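Local coordinates for OmpT protein (Vibrio cholerae serotype O1, PDB 6EHF), which probably acts as a non-specific diffusion porin, a trimer of beta barrels in the outer membrane that lets small solutes and ions pass, and binds calcium, at residues A[10-15]-A[314-319]; A[98-103]-A[286-291]; A[5-10]-A[30-35]. The protein carries 1 engineered substitution. All blocks are in the same frame, centred on the assembly; numbering follows the deposited sequence.

Contact 1: A[10-15]-A[314-319]; sequences QLRTEL and GARYYW. Engineered in segment 314-319: Tyr317 (natural residue Ile). With CA (calcium ion), chain B.
Arg12 and Arg316 lay their guanidinium groups flat on one another, centres 3.4 Å apart and planes only 18° from parallel, with the two side chains running alongside and pointing the same way. Two like charges therefore sit face to face. Neighbouring oxygens serve the pair: Arg12 NH1 makes a weak bond of 2.7 Å to Gln10 OE1, while Arg316 NH1 reaches Tyr318 OH at 2.8 Å. Arg12 can meet its partner because its chain bends at chi2 (116°) and chi3, whereas Arg316 arrives extended. Next along the same face, Gln10 CG stands over the Tyr318 ring, 3.7 Å from its centroid, and the Gln10 amide is stacked nearly parallel to that ring. Backbone bonds run between the antiparallel strands, including Leu11 N to Tyr317 O (2.9 Å) and Ala315 N to Thr13 O (2.9 Å).

Farther out, Tyr318 OH is also bonded to Tyr278, Arg276 makes a cation-pi contact with the Tyr318 ring, and Tyr95 of a loop touches Arg316. On the other face, Leu11, Thr13, Ala315 and the engineered Tyr317 pack against a second subunit. Trp319 OXT binds calcium at 2.5 Å. Pairing of the first strand with the last, ending in a C-terminal aromatic residue, is the barrel closure characteristic of trimeric porins.

Contact 2: A[98-103]-A[286-291]; sequences GGTGLR and GTTLGY
The Tyr291 ring lies across the turn made by residues 99-102, presenting one face to Thr100. Thr100 CB sits over that face, 4.2 Å from the ring centroid and 14° off its normal, a CH-pi contact, while the backbone N of Thr100 comes to 3.4 Å from Tyr291 CD2 above the same ring. Gly98 O lies at the ring's edge. At the far end of the ring the Tyr291 hydroxyl accepts a hydrogen bond from Gly98 N at 3.2 Å, so the phenol is held both by its face and by its oxygen.

Arg103 approaches from the other end of the turn and crosses Tyr291 at a slant, guanidinium and ring planes 64° apart. Its chain folds back at both chi2 and chi3 (each -52°), which turns the end of the group onto the backbone of the opposing segment. There NH1 and NH2 grip a single acceptor, Gly290 O: Arg103 NH1 at 2.9 Å and Arg103 NH2 at 3.0 Å from it. That oxygen lies in the guanidinium plane, and both nitrogens reach it from the same face of its carbonyl plane. Arg103 NH1 also bonds to Leu102 O within its own segment, and Arg103 NE forms a salt bridge with Glu224, which together probably fix the group's rotation.

Segment 98-103 belongs to the long loop that follows helix 84-88, in the manner of the constriction loop L3 of porins. Segment 286-291 follows strand 275-285 in the chain and lies on strand 287-292, the middle strand of a small antiparallel sheet with 299-301 and 303-306. Strands 202-215, 221-234 and 239-252 of the barrel wall flank the pair, Leu289 resting on the first two and on Gln250 of the third.

Contact 3: A[5-10]-A[30-35]; sequences VDFYGQ and SRAGVD. With CA (calcium ion), chain B.
Tyr8 lays one ring face over the backbone of Gly33, whose N stands 4.0 Å above the ring plane, over its centre. At the edge of the same ring lie Asp35 N and, within its own strand, Asp6 O. A chi1 of 73° sets Tyr8 CG between its own backbone N and carbonyl carbon, and this carries the ring across to the neighbouring strand rather than along its own. Gly33 brings no side chain to this face, and the ring takes up the place beside it, as in the aromatic-glycine pairs, or aromatic rescue, of antiparallel sheets. Beyond the ring, Tyr8 OH is hydrogen-bonded to Glu51. The Phe7 ring belongs to the opposite face of the sheet: Val34 CG2 meets its edge, 4.0 Å from Phe7 CD1, and the ring of the C-terminal Trp319 also meets it. Farther along, Gln10 NE2 lies over one face of the Arg31 guanidinium, 3.7 Å from Arg31 NE, with the two planes 24° apart. Arg31 has its salt bridge with Asp297.

Regular antiparallel pairing underlies these groups. Asp6 N bonds to Asp35 O at 2.7 Å and Gly33 N to Tyr8 O at 2.8 Å, whereas the last bond, from Arg31 N to Gln10 O, is weak.

Calcium is bound by Asp6 OD1 at 2.3 Å and by Phe7 O at 2.6 Å, and Trp319 OXT completes the protein ligands. Asp6 CG is anti to its backbone N (chi1 -174°), which brings OD1 near the carbonyl of Phe7, where both can meet the ion. All three protein ligands are oxygens and two are carboxylates, so the calcium probably offsets negative charge where the chain's last residue meets its first strand, joining the two by coordination as well as by hydrogen bonds.

How the contacts relate
Contacts 1 and 3 are two halves of one region of the barrel wall: strand 3-18 pairs with strand 308-318 in the first and with strand 27-41 in the third, they share Gln10, and both touch the calcium ion. Both are partly buried, with backbone pairing carrying charged or polar side chains on one face and mostly apolar ones on the other, and a second subunit reaches each. Contact 2 is buried, meets no other chain, and lies about 25 Å from contact 1, centre to centre. It joins a loop to a short strand of a small separate sheet, so side chains bonded to backbone replace strand pairing, and its arginine is held by a carbonyl and by Glu224 rather than stacked on another arginine.

Contact 1: A[10-15]-A[314-319]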
loop_
_atom_site.group_PDB
_atom_site.type_symbol
_atom_site.label_atom_id
_atom_site.label_comp_id
_atom_site.label_asym_id
_atom_site.label_seq_id
_atom_site.Cartn_x
_atom_site.Cartn_y
_atom_site.Cartn_z
ATOM N N GLN A 10 3.549 -11.726 11.230
ATOM C CA GLN A 10 4.696 -12.575 10.889
ATOM C C GLN A 10 5.669 -11.818 10.023
ATOM O O GLN A 10 5.253 -11.005 9.213
ATOM C CB GLN A 10 4.243 -13.811 10.135
ATOM C CG GLN A 10 3.925 -14.958 11.044
ATOM C CD GLN A 10 2.787 -15.779 10.557
ATOM O OE1 GLN A 10 2.972 -16.875 10.063
ATOM N NE2 GLN A 10 1.591 -15.255 10.712
ATOM N N LEU A 11 6.959 -12.102 10.206
ATOM C CA LEU A 11 8.012 -11.572 9.360
ATOM C C LEU A 11 8.719 -12.759 8.753
ATOM O O LEU A 11 9.771 -13.166 9.212
ATOM C CB LEU A 11 8.975 -10.683 10.159
ATOM C CG LEU A 11 9.891 -9.774 9.306
ATOM C CD1 LEU A 11 9.297 -8.388 9.090
ATOM C CD2 LEU A 11 11.265 -9.609 9.929
ATOM N N ARG A 12 8.130 -13.315 7.706
ATOM C CA ARG A 12 8.752 -14.433 6.984
ATOM C C ARG A 12 9.931 -14.030 6.133
ATOM O O ARG A 12 9.913 -12.972 5.511
ATOM C CB ARG A 12 7.770 -15.156 6.080
ATOM C CG ARG A 12 6.914 -16.128 6.852
ATOM C CD ARG A 12 5.481 -15.730 6.800
ATOM N NE ARG A 12 4.772 -16.605 5.873
ATOM C CZ ARG A 12 3.756 -17.407 6.189
ATOM N NH1 ARG A 12 3.299 -17.452 7.433
ATOM N NH2 ARG A 12 3.153 -18.133 5.230
ATOM N N THR A 13 10.933 -14.914 6.116
ATOM C CA THR A 13 12.137 -14.773 5.345
ATOM C C THR A 13 12.549 -16.164 4.870
ATOM O O THR A 13 12.725 -17.060 5.665
ATOM C CB THR A 13 13.217 -14.161 6.202
ATOM O OG1 THR A 13 12.777 -12.877 6.658
ATOM C CG2 THR A 13 14.508 -14.035 5.428
ATOM N N GLU A 14 12.665 -16.335 3.558
ATOM C CA GLU A 14 12.790 -17.644 2.955
ATOM C C GLU A 14 14.002 -17.646 2.042
ATOM O O GLU A 14 14.377 -16.602 1.502
ATOM C CB GLU A 14 11.487 -18.013 2.213
ATOM C CG GLU A 14 10.258 -18.060 3.156
ATOM C CD GLU A 14 8.896 -18.243 2.477
ATOM O OE1 GLU A 14 8.802 -18.136 1.228
ATOM O OE2 GLU A 14 7.906 -18.471 3.222
ATOM N N LEU A 15 14.644 -18.807 1.937
ATOM C CA LEU A 15 15.739 -19.029 1.004
ATOM C C LEU A 15 15.381 -20.289 0.233
ATOM O O LEU A 15 15.272 -21.363 0.841
ATOM C CB LEU A 15 17.046 -19.191 1.768
ATOM C CG LEU A 15 18.272 -19.828 1.094
ATOM C CD1 LEU A 15 18.618 -19.184 -0.249
ATOM C CD2 LEU A 15 19.464 -19.779 2.045
ATOM N N GLY A 314 13.343 -21.728 5.864
ATOM C CA GLY A 314 12.479 -20.686 6.358
ATOM C C GLY A 314 12.966 -20.118 7.661
ATOM O O GLY A 314 13.616 -20.794 8.406
ATOM N N ALA A 315 12.629 -18.865 7.934
ATOM C CA ALA A 315 12.887 -18.241 9.231
ATOM C C ALA A 315 11.878 -17.114 9.477
ATOM O O ALA A 315 11.914 -16.071 8.828
ATOM C CB ALA A 315 14.303 -17.708 9.311
ATOM N N ARG A 316 10.999 -17.355 10.437
ATOM C CA ARG A 316 9.931 -16.467 10.790
ATOM C C ARG A 316 10.022 -15.931 12.207
ATOM O O ARG A 316 10.444 -16.631 13.117
ATOM C CB ARG A 316 8.641 -17.225 10.730
ATOM C CG ARG A 316 8.435 -18.074 9.496
ATOM C CD ARG A 316 6.991 -18.524 9.531
ATOM N NE ARG A 316 6.575 -19.110 8.292
ATOM C CZ ARG A 316 5.399 -19.676 8.101
ATOM N NH1 ARG A 316 4.511 -19.710 9.076
ATOM N NH2 ARG A 316 5.098 -20.181 6.913
ATOM N N TYR A 317 9.546 -14.700 12.363
ATOM C CA TYR A 317 9.356 -14.055 13.621
ATOM C C TYR A 317 7.876 -13.737 13.732
ATOM O O TYR A 317 7.376 -12.984 12.925
ATOM C CB TYR A 317 10.165 -12.784 13.622
ATOM C CG TYR A 317 9.824 -11.765 14.689
ATOM C CD1 TYR A 317 9.435 -12.150 15.982
ATOM C CD2 TYR A 317 9.960 -10.399 14.427
ATOM C CE1 TYR A 317 9.157 -11.207 16.959
ATOM C CE2 TYR A 317 9.687 -9.447 15.404
ATOM C CZ TYR A 317 9.289 -9.863 16.660
ATOM O OH TYR A 317 9.029 -8.932 17.605
ATOM N N TYR A 318 7.198 -14.307 14.740
ATOM C CA TYR A 318 5.770 -14.051 15.029
ATOM C C TYR A 318 5.554 -13.071 16.212
ATOM O O TYR A 318 6.413 -12.973 17.111
ATOM C CB TYR A 318 5.082 -15.325 15.451
ATOM C CG TYR A 318 4.981 -16.432 14.455
ATOM C CD1 TYR A 318 6.109 -17.084 13.986
ATOM C CD2 TYR A 318 3.744 -16.918 14.059
ATOM C CE1 TYR A 318 6.001 -18.169 13.116
ATOM C CE2 TYR A 318 3.621 -17.983 13.181
ATOM C CZ TYR A 318 4.754 -18.606 12.715
ATOM O OH TYR A 318 4.658 -19.663 11.844
ATOM N N TRP A 319 4.388 -12.407 16.224
ATOM C CA TRP A 319 3.966 -11.503 17.326
ATOM C C TRP A 319 2.440 -11.374 17.481
ATOM O O TRP A 319 1.660 -12.140 16.888
ATOM C CB TRP A 319 4.607 -10.104 17.195
ATOM C CG TRP A 319 4.047 -9.166 16.117
ATOM C CD1 TRP A 319 3.037 -8.287 16.253
ATOM C CD2 TRP A 319 4.524 -9.024 14.771
ATOM N NE1 TRP A 319 2.829 -7.612 15.076
ATOM C CE2 TRP A 319 3.731 -8.052 14.151
ATOM C CE3 TRP A 319 5.535 -9.650 14.025
ATOM C CZ2 TRP A 319 3.919 -7.674 12.836
ATOM C CZ3 TRP A 319 5.714 -9.286 12.726
ATOM C CH2 TRP A 319 4.914 -8.300 12.142
ATOM O OXT TRP A 319 1.961 -10.503 18.227
HETATM CA CA CA B . -0.025 -9.905 19.686
#

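Contact 2: A[98-103]-A[286-291]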
loop_
_atom_site.group_PDB
_atom_site.type_symbol
_atom_site.label_atom_id
_atom_site.label_comp_id
_atom_site.label_asym_id
_atom_site.label_seq_id
_atom_site.Cartn_x
_atom_site.Cartn_y
_atom_site.Cartn_z
ATOM N N GLY A 98 3.561 -28.698 -1.761
ATOM C CA GLY A 98 2.506 -29.551 -1.205
ATOM C C GLY A 98 1.263 -28.784 -0.778
ATOM O O GLY A 98 1.343 -27.626 -0.369
ATOM N N GLY A 99 0.122 -29.468 -0.868
ATOM C CA GLY A 99 -1.178 -28.855 -0.904
ATOM C C GLY A 99 -1.896 -29.232 -2.198
ATOM O O GLY A 99 -3.114 -29.017 -2.325
ATOM N N THR A 100 -1.175 -29.780 -3.182
ATOM C CA THR A 100 -1.855 -30.384 -4.329
ATOM C C THR A 100 -2.737 -31.516 -3.798
ATOM O O THR A 100 -2.568 -31.992 -2.658
ATOM C CB THR A 100 -0.885 -30.884 -5.404
ATOM O OG1 THR A 100 -1.663 -31.378 -6.503
ATOM C CG2 THR A 100 0.026 -31.966 -4.883
ATOM N N GLY A 101 -3.726 -31.917 -4.558
ATOM C CA GLY A 101 -4.674 -32.874 -3.990
ATOM C C GLY A 101 -5.798 -32.321 -3.125
ATOM O O GLY A 101 -6.774 -33.021 -2.863
ATOM N N LEU A 102 -5.663 -31.091 -2.658
ATOM C CA LEU A 102 -6.804 -30.329 -2.181
ATOM C C LEU A 102 -7.248 -29.450 -3.335
ATOM O O LEU A 102 -6.450 -28.676 -3.814
ATOM C CB LEU A 102 -6.396 -29.476 -0.988
ATOM C CG LEU A 102 -5.699 -30.229 0.132
ATOM C CD1 LEU A 102 -5.489 -29.259 1.274
ATOM C CD2 LEU A 102 -6.478 -31.448 0.612
ATOM N N ARG A 103 -8.497 -29.570 -3.782
ATOM C CA ARG A 103 -8.895 -29.117 -5.141
ATOM C C ARG A 103 -9.959 -28.045 -5.118
ATOM O O ARG A 103 -10.697 -27.826 -6.120
ATOM C CB ARG A 103 -9.367 -30.305 -5.957
ATOM C CG ARG A 103 -8.351 -31.466 -5.984
ATOM C CD ARG A 103 -6.938 -31.061 -6.405
ATOM N NE ARG A 103 -6.932 -30.325 -7.667
ATOM C CZ ARG A 103 -6.229 -29.221 -7.913
ATOM N NH1 ARG A 103 -5.496 -28.653 -6.961
ATOM N NH2 ARG A 103 -6.272 -28.652 -9.127
ATOM N N GLY A 286 4.774 -34.725 -12.837
ATOM C CA GLY A 286 3.465 -34.724 -13.488
ATOM C C GLY A 286 2.724 -33.399 -13.350
ATOM O O GLY A 286 3.335 -32.350 -13.194
ATOM N N THR A 287 1.400 -33.474 -13.369
ATOM C CA THR A 287 0.529 -32.343 -13.653
ATOM C C THR A 287 -0.266 -31.886 -12.434
ATOM O O THR A 287 -0.839 -32.722 -11.751
ATOM C CB THR A 287 -0.533 -32.763 -14.706
ATOM O OG1 THR A 287 0.098 -33.142 -15.933
ATOM C CG2 THR A 287 -1.490 -31.638 -15.001
ATOM N N THR A 288 -0.326 -30.570 -12.200
ATOM C CA THR A 288 -1.390 -29.948 -11.395
ATOM C C THR A 288 -2.220 -29.140 -12.322
ATOM O O THR A 288 -1.664 -28.492 -13.189
ATOM C CB THR A 288 -0.892 -28.840 -10.433
ATOM O OG1 THR A 288 0.481 -29.040 -10.139
ATOM C CG2 THR A 288 -1.734 -28.783 -9.134
ATOM N N LEU A 289 -3.522 -29.076 -12.087
ATOM C CA LEU A 289 -4.325 -28.018 -12.736
ATOM C C LEU A 289 -4.316 -26.668 -12.005
ATOM O O LEU A 289 -4.985 -25.749 -12.431
ATOM C CB LEU A 289 -5.765 -28.502 -12.982
ATOM C CG LEU A 289 -5.840 -29.540 -14.115
ATOM C CD1 LEU A 289 -7.213 -30.188 -14.179
ATOM C CD2 LEU A 289 -5.484 -28.920 -15.460
ATOM N N GLY A 290 -3.606 -26.569 -10.885
ATOM C CA GLY A 290 -3.480 -25.337 -10.106
ATOM C C GLY A 290 -3.762 -25.558 -8.623
ATOM O O GLY A 290 -4.734 -26.226 -8.271
ATOM N N TYR A 291 -2.933 -24.979 -7.752
ATOM C CA TYR A 291 -3.078 -25.181 -6.321
ATOM C C TYR A 291 -2.389 -24.111 -5.446
ATOM O O TYR A 291 -1.485 -23.420 -5.886
ATOM C CB TYR A 291 -2.563 -26.590 -5.957
ATOM C CG TYR A 291 -1.095 -26.697 -5.553
ATOM C CD1 TYR A 291 -0.099 -26.922 -6.492
ATOM C CD2 TYR A 291 -0.709 -26.577 -4.210
ATOM C CE1 TYR A 291 1.239 -27.016 -6.123
ATOM C CE2 TYR A 291 0.629 -26.675 -3.834
ATOM C CZ TYR A 291 1.595 -26.894 -4.801
ATOM O OH TYR A 291 2.902 -27.011 -4.422
#

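Contact 3: A[5-10]-A[30-35]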
loop_
_atom_site.group_PDB
_atom_site.type_symbol
_atom_site.label_atom_id
_atom_site.label_comp_id
_atom_site.label_asym_id
_atom_site.label_seq_id
_atom_site.Cartn_x
_atom_site.Cartn_y
_atom_site.Cartn_z
ATOM N N VAL A 5 -8.090 -6.517 22.106
ATOM C CA VAL A 5 -7.495 -5.954 20.893
ATOM C C VAL A 5 -6.103 -6.592 20.700
ATOM O O VAL A 5 -5.176 -6.234 21.412
ATOM C CB VAL A 5 -7.453 -4.384 20.925
ATOM C CG1 VAL A 5 -6.698 -3.801 22.132
ATOM C CG2 VAL A 5 -6.869 -3.831 19.643
ATOM N N ASP A 6 -5.971 -7.554 19.773
ATOM C CA ASP A 6 -4.656 -8.154 19.434
ATOM C C ASP A 6 -4.015 -7.598 18.124
ATOM O O ASP A 6 -4.550 -7.789 17.042
ATOM C CB ASP A 6 -4.776 -9.683 19.341
ATOM C CG ASP A 6 -3.415 -10.379 19.134
ATOM O OD1 ASP A 6 -2.334 -9.782 19.403
ATOM O OD2 ASP A 6 -3.431 -11.550 18.712
ATOM N N PHE A 7 -2.876 -6.920 18.254
ATOM C CA PHE A 7 -2.036 -6.537 17.139
ATOM C C PHE A 7 -1.054 -7.700 16.959
ATOM O O PHE A 7 -0.287 -7.991 17.875
ATOM C CB PHE A 7 -1.322 -5.198 17.423
ATOM C CG PHE A 7 -0.216 -4.838 16.419
ATOM C CD1 PHE A 7 -0.489 -4.705 15.057
ATOM C CD2 PHE A 7 1.103 -4.614 16.844
ATOM C CE1 PHE A 7 0.520 -4.390 14.159
ATOM C CE2 PHE A 7 2.113 -4.280 15.944
ATOM C CZ PHE A 7 1.817 -4.168 14.604
ATOM N N TYR A 8 -1.099 -8.358 15.786
ATOM C CA TYR A 8 -0.338 -9.592 15.462
ATOM C C TYR A 8 0.375 -9.520 14.073
ATOM O O TYR A 8 0.121 -8.626 13.255
ATOM C CB TYR A 8 -1.273 -10.831 15.517
ATOM C CG TYR A 8 -2.236 -10.913 14.369
ATOM C CD1 TYR A 8 -3.376 -10.107 14.344
ATOM C CD2 TYR A 8 -1.989 -11.757 13.271
ATOM C CE1 TYR A 8 -4.256 -10.138 13.269
ATOM C CE2 TYR A 8 -2.870 -11.803 12.185
ATOM C CZ TYR A 8 -4.003 -10.985 12.185
ATOM O OH TYR A 8 -4.905 -11.003 11.140
ATOM N N GLY A 9 1.269 -10.474 13.829
ATOM C CA GLY A 9 1.977 -10.544 12.593
ATOM C C GLY A 9 3.009 -11.635 12.446
ATOM O O GLY A 9 3.273 -12.389 13.367
ATOM N N GLN A 10 3.549 -11.726 11.230
ATOM C CA GLN A 10 4.696 -12.575 10.889
ATOM C C GLN A 10 5.669 -11.818 10.023
ATOM O O GLN A 10 5.253 -11.005 9.213
ATOM C CB GLN A 10 4.243 -13.811 10.135
ATOM C CG GLN A 10 3.925 -14.958 11.044
ATOM C CD GLN A 10 2.787 -15.779 10.557
ATOM O OE1 GLN A 10 2.972 -16.875 10.063
ATOM N NE2 GLN A 10 1.591 -15.255 10.712
ATOM N N SER A 30 5.116 -12.225 4.479
ATOM C CA SER A 30 4.943 -11.436 5.712
ATOM C C SER A 30 3.598 -10.680 5.687
ATOM O O SER A 30 3.169 -10.190 4.636
ATOM C CB SER A 30 6.110 -10.442 5.911
ATOM O OG SER A 30 7.369 -11.062 5.642
ATOM N N ARG A 31 2.937 -10.607 6.835
ATOM C CA ARG A 31 1.719 -9.792 7.009
ATOM C C ARG A 31 1.703 -9.213 8.447
ATOM O O ARG A 31 2.615 -9.491 9.251
ATOM C CB ARG A 31 0.451 -10.619 6.765
ATOM C CG ARG A 31 0.081 -11.562 7.905
ATOM C CD ARG A 31 1.004 -12.790 8.045
ATOM N NE ARG A 31 0.297 -13.937 7.474
ATOM C CZ ARG A 31 0.765 -14.808 6.584
ATOM N NH1 ARG A 31 2.021 -14.783 6.186
ATOM N NH2 ARG A 31 -0.052 -15.752 6.107
ATOM N N ALA A 32 0.658 -8.420 8.733
ATOM C CA ALA A 32 0.379 -7.789 10.049
ATOM C C ALA A 32 -1.128 -7.431 10.181
ATOM O O ALA A 32 -1.764 -6.981 9.220
ATOM C CB ALA A 32 1.233 -6.535 10.273
ATOM N N GLY A 33 -1.704 -7.642 11.360
ATOM C CA GLY A 33 -3.142 -7.472 11.511
ATOM C C GLY A 33 -3.570 -7.001 12.871
ATOM O O GLY A 33 -2.759 -6.709 13.720
ATOM N N VAL A 34 -4.875 -6.898 13.031
ATOM C CA VAL A 34 -5.495 -6.446 14.250
ATOM C C VAL A 34 -6.790 -7.206 14.332
ATOM O O VAL A 34 -7.669 -7.001 13.503
ATOM C CB VAL A 34 -5.722 -4.917 14.256
ATOM C CG1 VAL A 34 -6.770 -4.507 15.279
ATOM C CG2 VAL A 34 -4.401 -4.204 14.540
ATOM N N ASP A 35 -6.861 -8.128 15.297
ATOM C CA ASP A 35 -8.115 -8.735 15.721
ATOM C C ASP A 35 -8.628 -7.927 16.913
ATOM O O ASP A 35 -7.909 -7.749 17.907
ATOM C CB ASP A 35 -7.916 -10.216 16.093
ATOM C CG ASP A 35 -9.158 -11.082 15.790
ATOM O OD1 ASP A 35 -10.288 -10.537 15.705
ATOM O OD2 ASP A 35 -9.000 -12.315 15.629
HETATM CA CA CA B . -0.025 -9.905 19.686
#